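Cg9734-pa (Drosophila melanogaster, PDB 2BK9) binds a heme whose iron is hexacoordinated by two histidines and probably carries oxygen. Local coordinates at residues S23-L28 against H61-I66; Y106-K110 against Y139-F143. The protein carries 1 engineered substitution. One frame throughout, in Å; residues are numbered along the deposited sequence. Where two conformers were deposited one is given.

Taken together, the two contacts illustrate how a globin closes on its heme with unlike chemistry at different places in the fold. Contact 1 is buried: helix 20-34 lies steeply across helix 56-75, and small residues and aliphatic branches do the work. Contact 2 is partly buried and joins the nearly antiparallel helices 103-120 and 125-143, which stand further apart; aromatic rings fill the interval, a tyrosine hydroxyl is hydrogen-bonded across it, a lysine chain covers one tyrosine face and an asparagine lies at the exposed side. They share no helix, yet they touch each other, Ile27 CG2 lying 3.7 Å from Leu109 CD1. Both also reach the heme: contact 1 supplies an iron ligand, contact 2 an apolar neighbour.

Contact 1 (S23-L28 against H61-I66); sequences SGAAIL and HAGRII. With HEM (protoporphyrin IX containing Fe), chain B.
Gly24 and Ala62 bring their CA atoms to 4.3 Å, so that one backbone rests almost directly on the other. The methyl of Ala62 lies against the Gly24 carbonyl group, with CB 3.6 Å from Gly24 C, and the place where a CB of residue 24 would stand is already taken up by Ala62 O. Because the crossing point is so slim, the helix axes pass at 8.0 Å with 106° between their directions, the close crossing of helices B and E that belongs to the globin fold. Around it the larger residues mesh. Ile66 sends CG1 beside the backbone N (chi1 -61°), and this branch reaches within 3.7 Å of Gly24 N, while its CD1 meets Ser23 CB and, 4.0 Å away, Ile27 CD1. An alanine in place of Ile66 would probably open a gap beside the Gly24 backbone and leave Ile27 CD1 without one of its methyl neighbours. Toward the heme, in one of its two modelled conformers and so only tentatively, Leu28 sets CD2 at the edge of the His61 imidazole. That ring swings away from the backbone N (chi1 -166°) to coordinate the iron, NE2 to FE 2.0 Å, with His96 as the second axial ligand; its ND1 is buried without a polar partner.

Contact 2 (Y106-K110 against Y139-F143); sequences YNQLK and YAIIF. With HEM (protoporphyrin IX containing Fe), chain B.
Tyr139 points its ring across to helix 103-120 and is hydrogen-bonded to a backbone carbonyl, OH to Tyr106 O at 2.7 Å. The hydroxyl approaches from above the carbonyl plane, 39° out of it; the same oxygen also accepts the helical bond from Lys110 N at 2.8 Å, and two donors thus grip one acceptor. The phenol fits as a knob into the hole formed by Tyr106, Asn107, Leu109 and Lys110. Lys110 holds CG opposite its backbone N (chi1 -177°) and stays extended beyond it, which lays the chain along one face of the ring, a CH-pi contact with CD 4.1 Å from the ring centroid of Tyr139; Ile142 CD1 lies over the opposite face. These are helices G and H of the globin fold, nearly antiparallel here (168°), and the rings span the 12.1 Å between the axes of the two segments. Ile142 also serves the neighbouring ring: its CG2 sits 3.9 Å from the centroid of Tyr106, over the face. Phe143 comes edge-on, its CE1 3.7 Å from Tyr106 CB, and the carbonyl OD1 of Asn107 lies near the rims of both Phe143 and Tyr139. Further out, a salt bridge from Lys110 NZ to Asp136 pins the far end of the lysine, and Trp89 of helix 81-96 backs Ile142. On the heme side, Leu109 CD2 touches the porphyrin at CAB, 3.6 Å away.

Contact 1 (S23-L28 against H61-I66)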
ATOM      1  N   SER A  23      -2.651  11.755  -1.777  1.00  4.90           N
ATOM      2  CA  SER A  23      -3.124  10.389  -1.928  1.00  5.00           C
ATOM      3  C   SER A  23      -2.575   9.513  -0.798  1.00  4.50           C
ATOM      4  O   SER A  23      -3.286   8.723  -0.196  1.00  4.97           O
ATOM      5  CB  SER A  23      -2.744   9.841  -3.297  1.00  5.50           C
ATOM      6  OG  SER A  23      -3.382  10.609  -4.298  1.00  5.22           O
ATOM      7  N   GLY A  24      -1.285   9.658  -0.549  1.00  4.86           N
ATOM      8  CA  GLY A  24      -0.687   8.921   0.572  1.00  4.60           C
ATOM      9  C   GLY A  24      -1.270   9.338   1.912  1.00  4.41           C
ATOM     10  O   GLY A  24      -1.468   8.486   2.773  1.00  5.17           O
ATOM     11  N   ALA A  25      -1.546  10.621   2.095  1.00  4.52           N
ATOM     12  CA  ALA A  25      -2.130  11.073   3.351  1.00  4.71           C
ATOM     13  C   ALA A  25      -3.548  10.540   3.518  1.00  4.25           C
ATOM     14  O   ALA A  25      -3.950  10.232   4.639  1.00  4.71           O
ATOM     15  CB  ALA A  25      -2.159  12.565   3.431  1.00  4.96           C
ATOM     16  N   ALA A  26      -4.290  10.394   2.424  1.00  4.17           N
ATOM     17  CA  ALA A  26      -5.632   9.813   2.522  1.00  4.47           C
ATOM     18  C   ALA A  26      -5.555   8.368   3.011  1.00  4.80           C
ATOM     19  O   ALA A  26      -6.337   7.924   3.856  1.00  5.32           O
ATOM     20  CB  ALA A  26      -6.367   9.905   1.194  1.00  5.05           C
ATOM     21  N   ILE A  27      -4.621   7.606   2.468  1.00  4.32           N
ATOM     22  CA  ILE A  27      -4.399   6.247   2.893  1.00  4.64           C
ATOM     23  C   ILE A  27      -4.018   6.199   4.361  1.00  4.62           C
ATOM     24  O   ILE A  27      -4.630   5.475   5.168  1.00  4.94           O
ATOM     25  CB  ILE A  27      -3.341   5.559   2.021  1.00  4.63           C
ATOM     26  CG1 ILE A  27      -3.841   5.369   0.596  1.00  6.27           C
ATOM     27  CG2 ILE A  27      -2.884   4.258   2.653  1.00  6.20           C
ATOM     28  CD1 ILE A  27      -2.782   4.943  -0.409  1.00  7.73           C
ATOM     29  N   LEU A  28      -2.985   6.949   4.739  1.00  4.37           N
ATOM     30  CA  LEU A  28      -2.462   6.762   6.077  1.00  4.76           C
ATOM     31  C   LEU A  28      -3.333   7.389   7.155  1.00  5.20           C
ATOM     32  O   LEU A  28      -3.478   6.812   8.228  1.00  5.75           O
ATOM     33  CB  LEU A  28      -1.004   7.211   6.036  0.50  6.07           C
ATOM     34  CG  LEU A  28      -0.048   6.672   7.042  0.50  5.81           C
ATOM     35  CD1 LEU A  28       0.060   5.154   7.011  0.50  5.18           C
ATOM     36  CD2 LEU A  28       1.303   7.306   6.896  0.50  5.32           C
ATOM     37  N   HIS A  61       6.358   8.293   5.187  1.00  5.90           N
ATOM     38  CA  HIS A  61       5.774   6.961   5.044  1.00  6.17           C
ATOM     39  C   HIS A  61       4.639   6.951   4.027  1.00  6.31           C
ATOM     40  O   HIS A  61       4.491   6.019   3.253  1.00  6.84           O
ATOM     41  CB  HIS A  61       5.304   6.398   6.402  1.00  6.61           C
ATOM     42  CG  HIS A  61       5.023   4.935   6.354  1.00  6.66           C
ATOM     43  ND1 HIS A  61       3.788   4.404   6.076  1.00  9.22           N
ATOM     44  CD2 HIS A  61       5.840   3.873   6.516  1.00  5.83           C
ATOM     45  CE1 HIS A  61       3.882   3.080   6.060  1.00  8.39           C
ATOM     46  NE2 HIS A  61       5.112   2.729   6.338  1.00  6.06           N
ATOM     47  N   ALA A  62       3.822   8.015   4.056  1.00  6.21           N
ATOM     48  CA  ALA A  62       2.749   8.132   3.105  1.00  7.08           C
ATOM     49  C   ALA A  62       3.288   8.073   1.669  1.00  7.72           C
ATOM     50  O   ALA A  62       2.740   7.425   0.774  1.00  7.66           O
ATOM     51  CB  ALA A  62       1.981   9.405   3.392  1.00  7.67           C
ATOM     52  N   GLY A  63       4.346   8.829   1.441  1.00  8.63           N
ATOM     53  CA  GLY A  63       4.993   8.899   0.135  1.00 10.25           C
ATOM     54  C   GLY A  63       5.627   7.581  -0.255  1.00  8.43           C
ATOM     55  O   GLY A  63       5.575   7.203  -1.441  1.00 10.57           O
ATOM     56  N   ARG A  64       6.169   6.834   0.706  1.00  9.34           N
ATOM     57  CA  ARG A  64       6.710   5.516   0.438  1.00  9.24           C
ATOM     58  C   ARG A  64       5.652   4.587  -0.072  1.00  8.46           C
ATOM     59  O   ARG A  64       5.912   3.806  -0.970  1.00  8.57           O
ATOM     60  CB  ARG A  64       7.356   4.927   1.698  1.00  9.73           C
ATOM     61  CG  ARG A  64       8.786   5.475   1.968  1.00 12.21           C
ATOM     62  CD  ARG A  64       9.369   5.148   3.336  1.00 12.63           C
ATOM     63  NE  ARG A  64      10.800   5.471   3.357  1.00 14.83           N
ATOM     64  CZ  ARG A  64      11.411   6.284   4.191  1.00 18.88           C
ATOM     65  NH1 ARG A  64      10.791   6.843   5.205  1.00 19.95           N
ATOM     66  NH2 ARG A  64      12.706   6.478   4.030  1.00 20.41           N
ATOM     67  N   ILE A  65       4.482   4.590   0.529  1.00  7.20           N
ATOM     68  CA  ILE A  65       3.438   3.680   0.054  1.00  6.62           C
ATOM     69  C   ILE A  65       3.146   3.994  -1.418  1.00  6.34           C
ATOM     70  O   ILE A  65       3.044   3.101  -2.244  1.00  6.89           O
ATOM     71  CB  ILE A  65       2.186   3.834   0.933  1.00  6.70           C
ATOM     72  CG1 ILE A  65       2.443   3.291   2.337  1.00  7.60           C
ATOM     73  CG2 ILE A  65       1.016   3.133   0.287  1.00  8.37           C
ATOM     74  CD1 ILE A  65       1.369   3.602   3.329  1.00  7.96           C
ATOM     75  N   ILE A  66       2.955   5.269  -1.736  1.00  5.96           N
ATOM     76  CA  ILE A  66       2.674   5.639  -3.135  1.00  6.11           C
ATOM     77  C   ILE A  66       3.819   5.242  -4.076  1.00  6.44           C
ATOM     78  O   ILE A  66       3.585   4.681  -5.144  1.00  6.17           O
ATOM     79  CB  ILE A  66       2.340   7.147  -3.255  1.00  6.54           C
ATOM     80  CG1 ILE A  66       1.094   7.495  -2.433  1.00  7.37           C
ATOM     81  CG2 ILE A  66       2.168   7.503  -4.723  1.00  7.46           C
ATOM     82  CD1 ILE A  66      -0.188   6.819  -2.840  1.00  7.87           C
TER
HETATM   83  CHA HEM B1154       8.830   2.006   7.461  1.00  7.27           C
HETATM   84  CHB HEM B1154       6.836   0.983   3.206  1.00  6.82           C
HETATM   85  CHC HEM B1154       3.013  -0.675   5.516  1.00  6.37           C
HETATM   86  CHD HEM B1154       4.789   0.754   9.705  1.00  5.75           C
HETATM   87  C1A HEM B1154       8.635   1.801   6.121  1.00  7.00           C
HETATM   88  C2A HEM B1154       9.663   1.952   5.089  1.00  8.47           C
HETATM   89  C3A HEM B1154       9.127   1.650   3.884  1.00  7.51           C
HETATM   90  C4A HEM B1154       7.750   1.347   4.149  1.00  6.82           C
HETATM   91  CMA HEM B1154       9.739   1.629   2.470  1.00  8.52           C
HETATM   92  CAA HEM B1154      11.106   2.370   5.388  1.00  9.39           C
HETATM   93  CBA HEM B1154      11.903   1.197   5.960  1.00  9.16           C
HETATM   94  CGA HEM B1154      13.256   1.740   6.340  1.00 11.81           C
HETATM   95  O1A HEM B1154      13.386   2.379   7.426  1.00 14.89           O
HETATM   96  O2A HEM B1154      14.206   1.527   5.570  1.00 13.82           O
HETATM   97  C1B HEM B1154       5.578   0.486   3.453  1.00  6.44           C
HETATM   98  C2B HEM B1154       4.716  -0.056   2.440  1.00  6.29           C
HETATM   99  C3B HEM B1154       3.637  -0.525   3.096  1.00  6.01           C
HETATM  100  C4B HEM B1154       3.841  -0.338   4.500  1.00  5.12           C
HETATM  101  CMB HEM B1154       5.016  -0.047   0.968  1.00  7.17           C
HETATM  102  CAB HEM B1154       2.471  -1.253   2.547  1.00  7.68           C
HETATM  103  CBB HEM B1154       1.935  -1.062   1.356  1.00  9.81           C
HETATM  104  C1C HEM B1154       3.140  -0.452   6.851  1.00  5.89           C
HETATM  105  C2C HEM B1154       2.200  -0.834   7.899  1.00  5.96           C
HETATM  106  C3C HEM B1154       2.661  -0.381   9.065  1.00  6.21           C
HETATM  107  C4C HEM B1154       3.922   0.258   8.791  1.00  5.69           C
HETATM  108  CMC HEM B1154       0.925  -1.636   7.647  1.00  7.09           C
HETATM  109  CAC HEM B1154       1.964  -0.546  10.389  1.00  6.24           C
HETATM  110  CBC HEM B1154       2.040   0.244  11.439  1.00  8.10           C
HETATM  111  C1D HEM B1154       6.033   1.241   9.482  1.00  5.69           C
HETATM  112  C2D HEM B1154       6.932   1.644  10.479  1.00  6.60           C
HETATM  113  C3D HEM B1154       8.134   2.033   9.826  1.00  7.40           C
HETATM  114  C4D HEM B1154       7.884   1.805   8.428  1.00  6.73           C
HETATM  115  CMD HEM B1154       6.648   1.713  11.969  1.00  7.20           C
HETATM  116  CAD HEM B1154       9.381   2.537  10.501  1.00  7.90           C
HETATM  117  CBD HEM B1154       9.304   4.003  10.793  1.00  8.24           C
HETATM  118  CGD HEM B1154      10.513   4.542  11.490  1.00 10.39           C
HETATM  119  O1D HEM B1154      10.490   5.718  11.924  1.00 12.81           O
HETATM  120  O2D HEM B1154      11.524   3.801  11.616  1.00 11.50           O
HETATM  121  NA  HEM B1154       7.488   1.400   5.521  1.00  6.20           N
HETATM  122  NB  HEM B1154       5.026   0.310   4.727  1.00  5.44           N
HETATM  123  NC  HEM B1154       4.191   0.213   7.429  1.00  5.70           N
HETATM  124  ND  HEM B1154       6.627   1.330   8.242  1.00  6.51           N
HETATM  125 FE   HEM B1154       5.843   0.851   6.480  1.00  5.51          FE

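Contact 2 (Y106-K110 against Y139-F143)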
ATOM      1  N   TYR A 106      -1.321  -5.307   8.170  1.00  4.61           N
ATOM      2  CA  TYR A 106      -1.285  -5.240   6.733  1.00  5.04           C
ATOM      3  C   TYR A 106      -2.692  -5.317   6.126  1.00  5.19           C
ATOM      4  O   TYR A 106      -3.015  -4.563   5.204  1.00  5.58           O
ATOM      5  CB  TYR A 106      -0.418  -6.317   6.121  1.00  5.27           C
ATOM      6  CG  TYR A 106       1.065  -6.028   6.153  1.00  5.69           C
ATOM      7  CD1 TYR A 106       1.628  -5.050   5.353  1.00  6.11           C
ATOM      8  CD2 TYR A 106       1.903  -6.785   6.958  1.00  5.53           C
ATOM      9  CE1 TYR A 106       2.972  -4.812   5.320  1.00  6.29           C
ATOM     10  CE2 TYR A 106       3.270  -6.564   6.928  1.00  5.81           C
ATOM     11  CZ  TYR A 106       3.807  -5.599   6.093  1.00  6.12           C
ATOM     12  OH  TYR A 106       5.149  -5.390   6.024  1.00  6.40           O
ATOM     13  N   ASN A 107      -3.526  -6.224   6.604  1.00  4.80           N
ATOM     14  CA  ASN A 107      -4.877  -6.373   6.063  1.00  5.96           C
ATOM     15  C   ASN A 107      -5.732  -5.142   6.356  1.00  6.04           C
ATOM     16  O   ASN A 107      -6.555  -4.752   5.523  1.00  7.01           O
ATOM     17  CB  ASN A 107      -5.509  -7.661   6.553  1.00  6.51           C
ATOM     18  CG  ASN A 107      -4.969  -8.863   5.842  1.00  6.83           C
ATOM     19  OD1 ASN A 107      -4.597  -8.800   4.665  1.00  8.48           O
ATOM     20  ND2 ASN A 107      -4.893  -9.996   6.562  1.00  6.89           N
ATOM     21  N   GLN A 108      -5.517  -4.493   7.497  1.00  6.01           N
ATOM     22  CA  GLN A 108      -6.136  -3.218   7.796  1.00  5.90           C
ATOM     23  C   GLN A 108      -5.763  -2.181   6.722  1.00  6.04           C
ATOM     24  O   GLN A 108      -6.618  -1.482   6.174  1.00  6.57           O
ATOM     25  CB  GLN A 108      -5.708  -2.741   9.202  1.00  5.76           C
ATOM     26  CG  GLN A 108      -6.370  -3.499  10.316  1.00  5.88           C
ATOM     27  CD  GLN A 108      -5.748  -3.215  11.671  1.00  5.59           C
ATOM     28  OE1 GLN A 108      -4.650  -2.674  11.765  1.00  6.82           O
ATOM     29  NE2 GLN A 108      -6.448  -3.581  12.727  1.00  7.15           N
ATOM     30  N   LEU A 109      -4.478  -2.087   6.392  1.00  5.65           N
ATOM     31  CA  LEU A 109      -4.036  -1.144   5.394  1.00  6.09           C
ATOM     32  C   LEU A 109      -4.577  -1.501   4.018  1.00  6.19           C
ATOM     33  O   LEU A 109      -4.892  -0.611   3.225  1.00  6.25           O
ATOM     34  CB  LEU A 109      -2.495  -1.073   5.373  1.00  5.95           C
ATOM     35  CG  LEU A 109      -1.931   0.015   4.465  1.00  6.06           C
ATOM     36  CD1 LEU A 109      -2.267   1.401   4.909  1.00  7.12           C
ATOM     37  CD2 LEU A 109      -0.431  -0.115   4.318  1.00  7.08           C
ATOM     38  N   LYS A 110      -4.669  -2.785   3.743  1.00  7.12           N
ATOM     39  CA  LYS A 110      -5.102  -3.255   2.419  1.00  8.34           C
ATOM     40  C   LYS A 110      -6.472  -2.694   2.056  1.00  6.60           C
ATOM     41  O   LYS A 110      -6.695  -2.177   0.954  1.00  7.52           O
ATOM     42  CB  LYS A 110      -5.162  -4.786   2.409  1.00  8.90           C
ATOM     43  CG  LYS A 110      -5.522  -5.472   1.131  1.00 11.94           C
ATOM     44  CD  LYS A 110      -5.637  -7.023   1.384  1.00 12.90           C
ATOM     45  CE  LYS A 110      -5.481  -7.881   0.157  1.00 17.57           C
ATOM     46  NZ  LYS A 110      -5.961  -9.247   0.521  1.00 17.51           N
ATOM     47  N   TYR A 139       0.391  -8.890  -1.582  1.00  6.96           N
ATOM     48  CA  TYR A 139       0.205  -9.376  -0.192  1.00  7.59           C
ATOM     49  C   TYR A 139       0.627 -10.824  -0.048  1.00  7.72           C
ATOM     50  O   TYR A 139       1.151 -11.203   1.017  1.00  8.08           O
ATOM     51  CB  TYR A 139      -1.233  -9.171   0.267  1.00  8.24           C
ATOM     52  CG  TYR A 139      -1.406  -7.853   0.946  1.00  7.01           C
ATOM     53  CD1 TYR A 139      -0.954  -6.647   0.394  1.00  9.07           C
ATOM     54  CD2 TYR A 139      -1.998  -7.770   2.182  1.00  8.44           C
ATOM     55  CE1 TYR A 139      -1.079  -5.432   1.019  1.00  9.50           C
ATOM     56  CE2 TYR A 139      -2.120  -6.515   2.832  1.00  7.84           C
ATOM     57  CZ  TYR A 139      -1.608  -5.376   2.256  1.00  7.70           C
ATOM     58  OH  TYR A 139      -1.702  -4.149   2.865  1.00  8.55           O
ATOM     59  N   ALA A 140       0.421 -11.650  -1.072  1.00  6.47           N
ATOM     60  CA  ALA A 140       0.944 -13.025  -1.044  1.00  7.11           C
ATOM     61  C   ALA A 140       2.448 -13.003  -0.837  1.00  6.50           C
ATOM     62  O   ALA A 140       2.978 -13.814  -0.092  1.00  7.23           O
ATOM     63  N   ILE A 141       3.134 -12.065  -1.491  1.00  6.16           N
ATOM     64  CA  ILE A 141       4.554 -11.955  -1.376  1.00  5.52           C
ATOM     65  C   ILE A 141       4.951 -11.545   0.047  1.00  5.89           C
ATOM     66  O   ILE A 141       5.849 -12.147   0.674  1.00  5.69           O
ATOM     67  CB  ILE A 141       5.124 -10.985  -2.405  1.00  5.70           C
ATOM     68  CG1 ILE A 141       4.844 -11.433  -3.844  1.00  7.03           C
ATOM     69  CG2 ILE A 141       6.616 -10.804  -2.128  1.00  5.85           C
ATOM     70  CD1 ILE A 141       5.031 -10.363  -4.897  1.00  7.22           C
ATOM     71  N   ILE A 142       4.291 -10.522   0.590  1.00  5.54           N
ATOM     72  CA  ILE A 142       4.579 -10.107   1.952  1.00  5.25           C
ATOM     73  C   ILE A 142       4.409 -11.284   2.896  1.00  5.42           C
ATOM     74  O   ILE A 142       5.211 -11.552   3.804  1.00  5.37           O
ATOM     75  CB  ILE A 142       3.637  -8.946   2.390  1.00  5.62           C
ATOM     76  CG1 ILE A 142       3.830  -7.705   1.490  1.00  6.45           C
ATOM     77  CG2 ILE A 142       3.882  -8.585   3.877  1.00  6.34           C
ATOM     78  CD1 ILE A 142       2.841  -6.642   1.821  1.00  8.30           C
ATOM     79  N   PHE A 143       3.285 -11.973   2.748  1.00  5.33           N
ATOM     80  CA  PHE A 143       2.860 -12.939   3.772  1.00  5.77           C
ATOM     81  C   PHE A 143       3.640 -14.243   3.749  1.00  6.16           C
ATOM     82  O   PHE A 143       3.633 -14.965   4.749  1.00  7.15           O
ATOM     83  CB  PHE A 143       1.358 -13.201   3.673  1.00  6.21           C
ATOM     84  CG  PHE A 143       0.490 -12.070   4.163  1.00  5.71           C
ATOM     85  CD1 PHE A 143       0.975 -10.842   4.545  1.00  7.46           C
ATOM     86  CD2 PHE A 143      -0.851 -12.269   4.237  1.00  8.60           C
ATOM     87  CE1 PHE A 143       0.138  -9.839   5.026  1.00  7.28           C
ATOM     88  CE2 PHE A 143      -1.679 -11.253   4.672  1.00 10.03           C
ATOM     89  CZ  PHE A 143      -1.197 -10.048   5.054  1.00  8.03           C
TER
HETATM   90  CHA HEM B1154       8.830   2.006   7.461  1.00  7.27           C
HETATM   91  CHB HEM B1154       6.836   0.983   3.206  1.00  6.82           C
HETATM   92  CHC HEM B1154       3.013  -0.675   5.516  1.00  6.37           C
HETATM   93  CHD HEM B1154       4.789   0.754   9.705  1.00  5.75           C
HETATM   94  C1A HEM B1154       8.635   1.801   6.121  1.00  7.00           C
HETATM   95  C2A HEM B1154       9.663   1.952   5.089  1.00  8.47           C
HETATM   96  C3A HEM B1154       9.127   1.650   3.884  1.00  7.51           C
HETATM   97  C4A HEM B1154       7.750   1.347   4.149  1.00  6.82           C
HETATM   98  CMA HEM B1154       9.739   1.629   2.470  1.00  8.52           C
HETATM   99  CAA HEM B1154      11.106   2.370   5.388  1.00  9.39           C
HETATM  100  CBA HEM B1154      11.903   1.197   5.960  1.00  9.16           C
HETATM  101  CGA HEM B1154      13.256   1.740   6.340  1.00 11.81           C
HETATM  102  O1A HEM B1154      13.386   2.379   7.426  1.00 14.89           O
HETATM  103  O2A HEM B1154      14.206   1.527   5.570  1.00 13.82           O
HETATM  104  C1B HEM B1154       5.578   0.486   3.453  1.00  6.44           C
HETATM  105  C2B HEM B1154       4.716  -0.056   2.440  1.00  6.29           C
HETATM  106  C3B HEM B1154       3.637  -0.525   3.096  1.00  6.01           C
HETATM  107  C4B HEM B1154       3.841  -0.338   4.500  1.00  5.12           C
HETATM  108  CMB HEM B1154       5.016  -0.047   0.968  1.00  7.17           C
HETATM  109  CAB HEM B1154       2.471  -1.253   2.547  1.00  7.68           C
HETATM  110  CBB HEM B1154       1.935  -1.062   1.356  1.00  9.81           C
HETATM  111  C1C HEM B1154       3.140  -0.452   6.851  1.00  5.89           C
HETATM  112  C2C HEM B1154       2.200  -0.834   7.899  1.00  5.96           C
HETATM  113  C3C HEM B1154       2.661  -0.381   9.065  1.00  6.21           C
HETATM  114  C4C HEM B1154       3.922   0.258   8.791  1.00  5.69           C
HETATM  115  CMC HEM B1154       0.925  -1.636   7.647  1.00  7.09           C
HETATM  116  CAC HEM B1154       1.964  -0.546  10.389  1.00  6.24           C
HETATM  117  CBC HEM B1154       2.040   0.244  11.439  1.00  8.10           C
HETATM  118  C1D HEM B1154       6.033   1.241   9.482  1.00  5.69           C
HETATM  119  C2D HEM B1154       6.932   1.644  10.479  1.00  6.60           C
HETATM  120  C3D HEM B1154       8.134   2.033   9.826  1.00  7.40           C
HETATM  121  C4D HEM B1154       7.884   1.805   8.428  1.00  6.73           C
HETATM  122  CMD HEM B1154       6.648   1.713  11.969  1.00  7.20           C
HETATM  123  CAD HEM B1154       9.381   2.537  10.501  1.00  7.90           C
HETATM  124  CBD HEM B1154       9.304   4.003  10.793  1.00  8.24           C
HETATM  125  CGD HEM B1154      10.513   4.542  11.490  1.00 10.39           C
HETATM  126  O1D HEM B1154      10.490   5.718  11.924  1.00 12.81           O
HETATM  127  O2D HEM B1154      11.524   3.801  11.616  1.00 11.50           O
HETATM  128  NA  HEM B1154       7.488   1.400   5.521  1.00  6.20           N
HETATM  129  NB  HEM B1154       5.026   0.310   4.727  1.00  5.44           N
HETATM  130  NC  HEM B1154       4.191   0.213   7.429  1.00  5.70           N
HETATM  131  ND  HEM B1154       6.627   1.330   8.242  1.00  6.51           N
HETATM  132 FE   HEM B1154       5.843   0.851   6.480  1.00  5.51          FE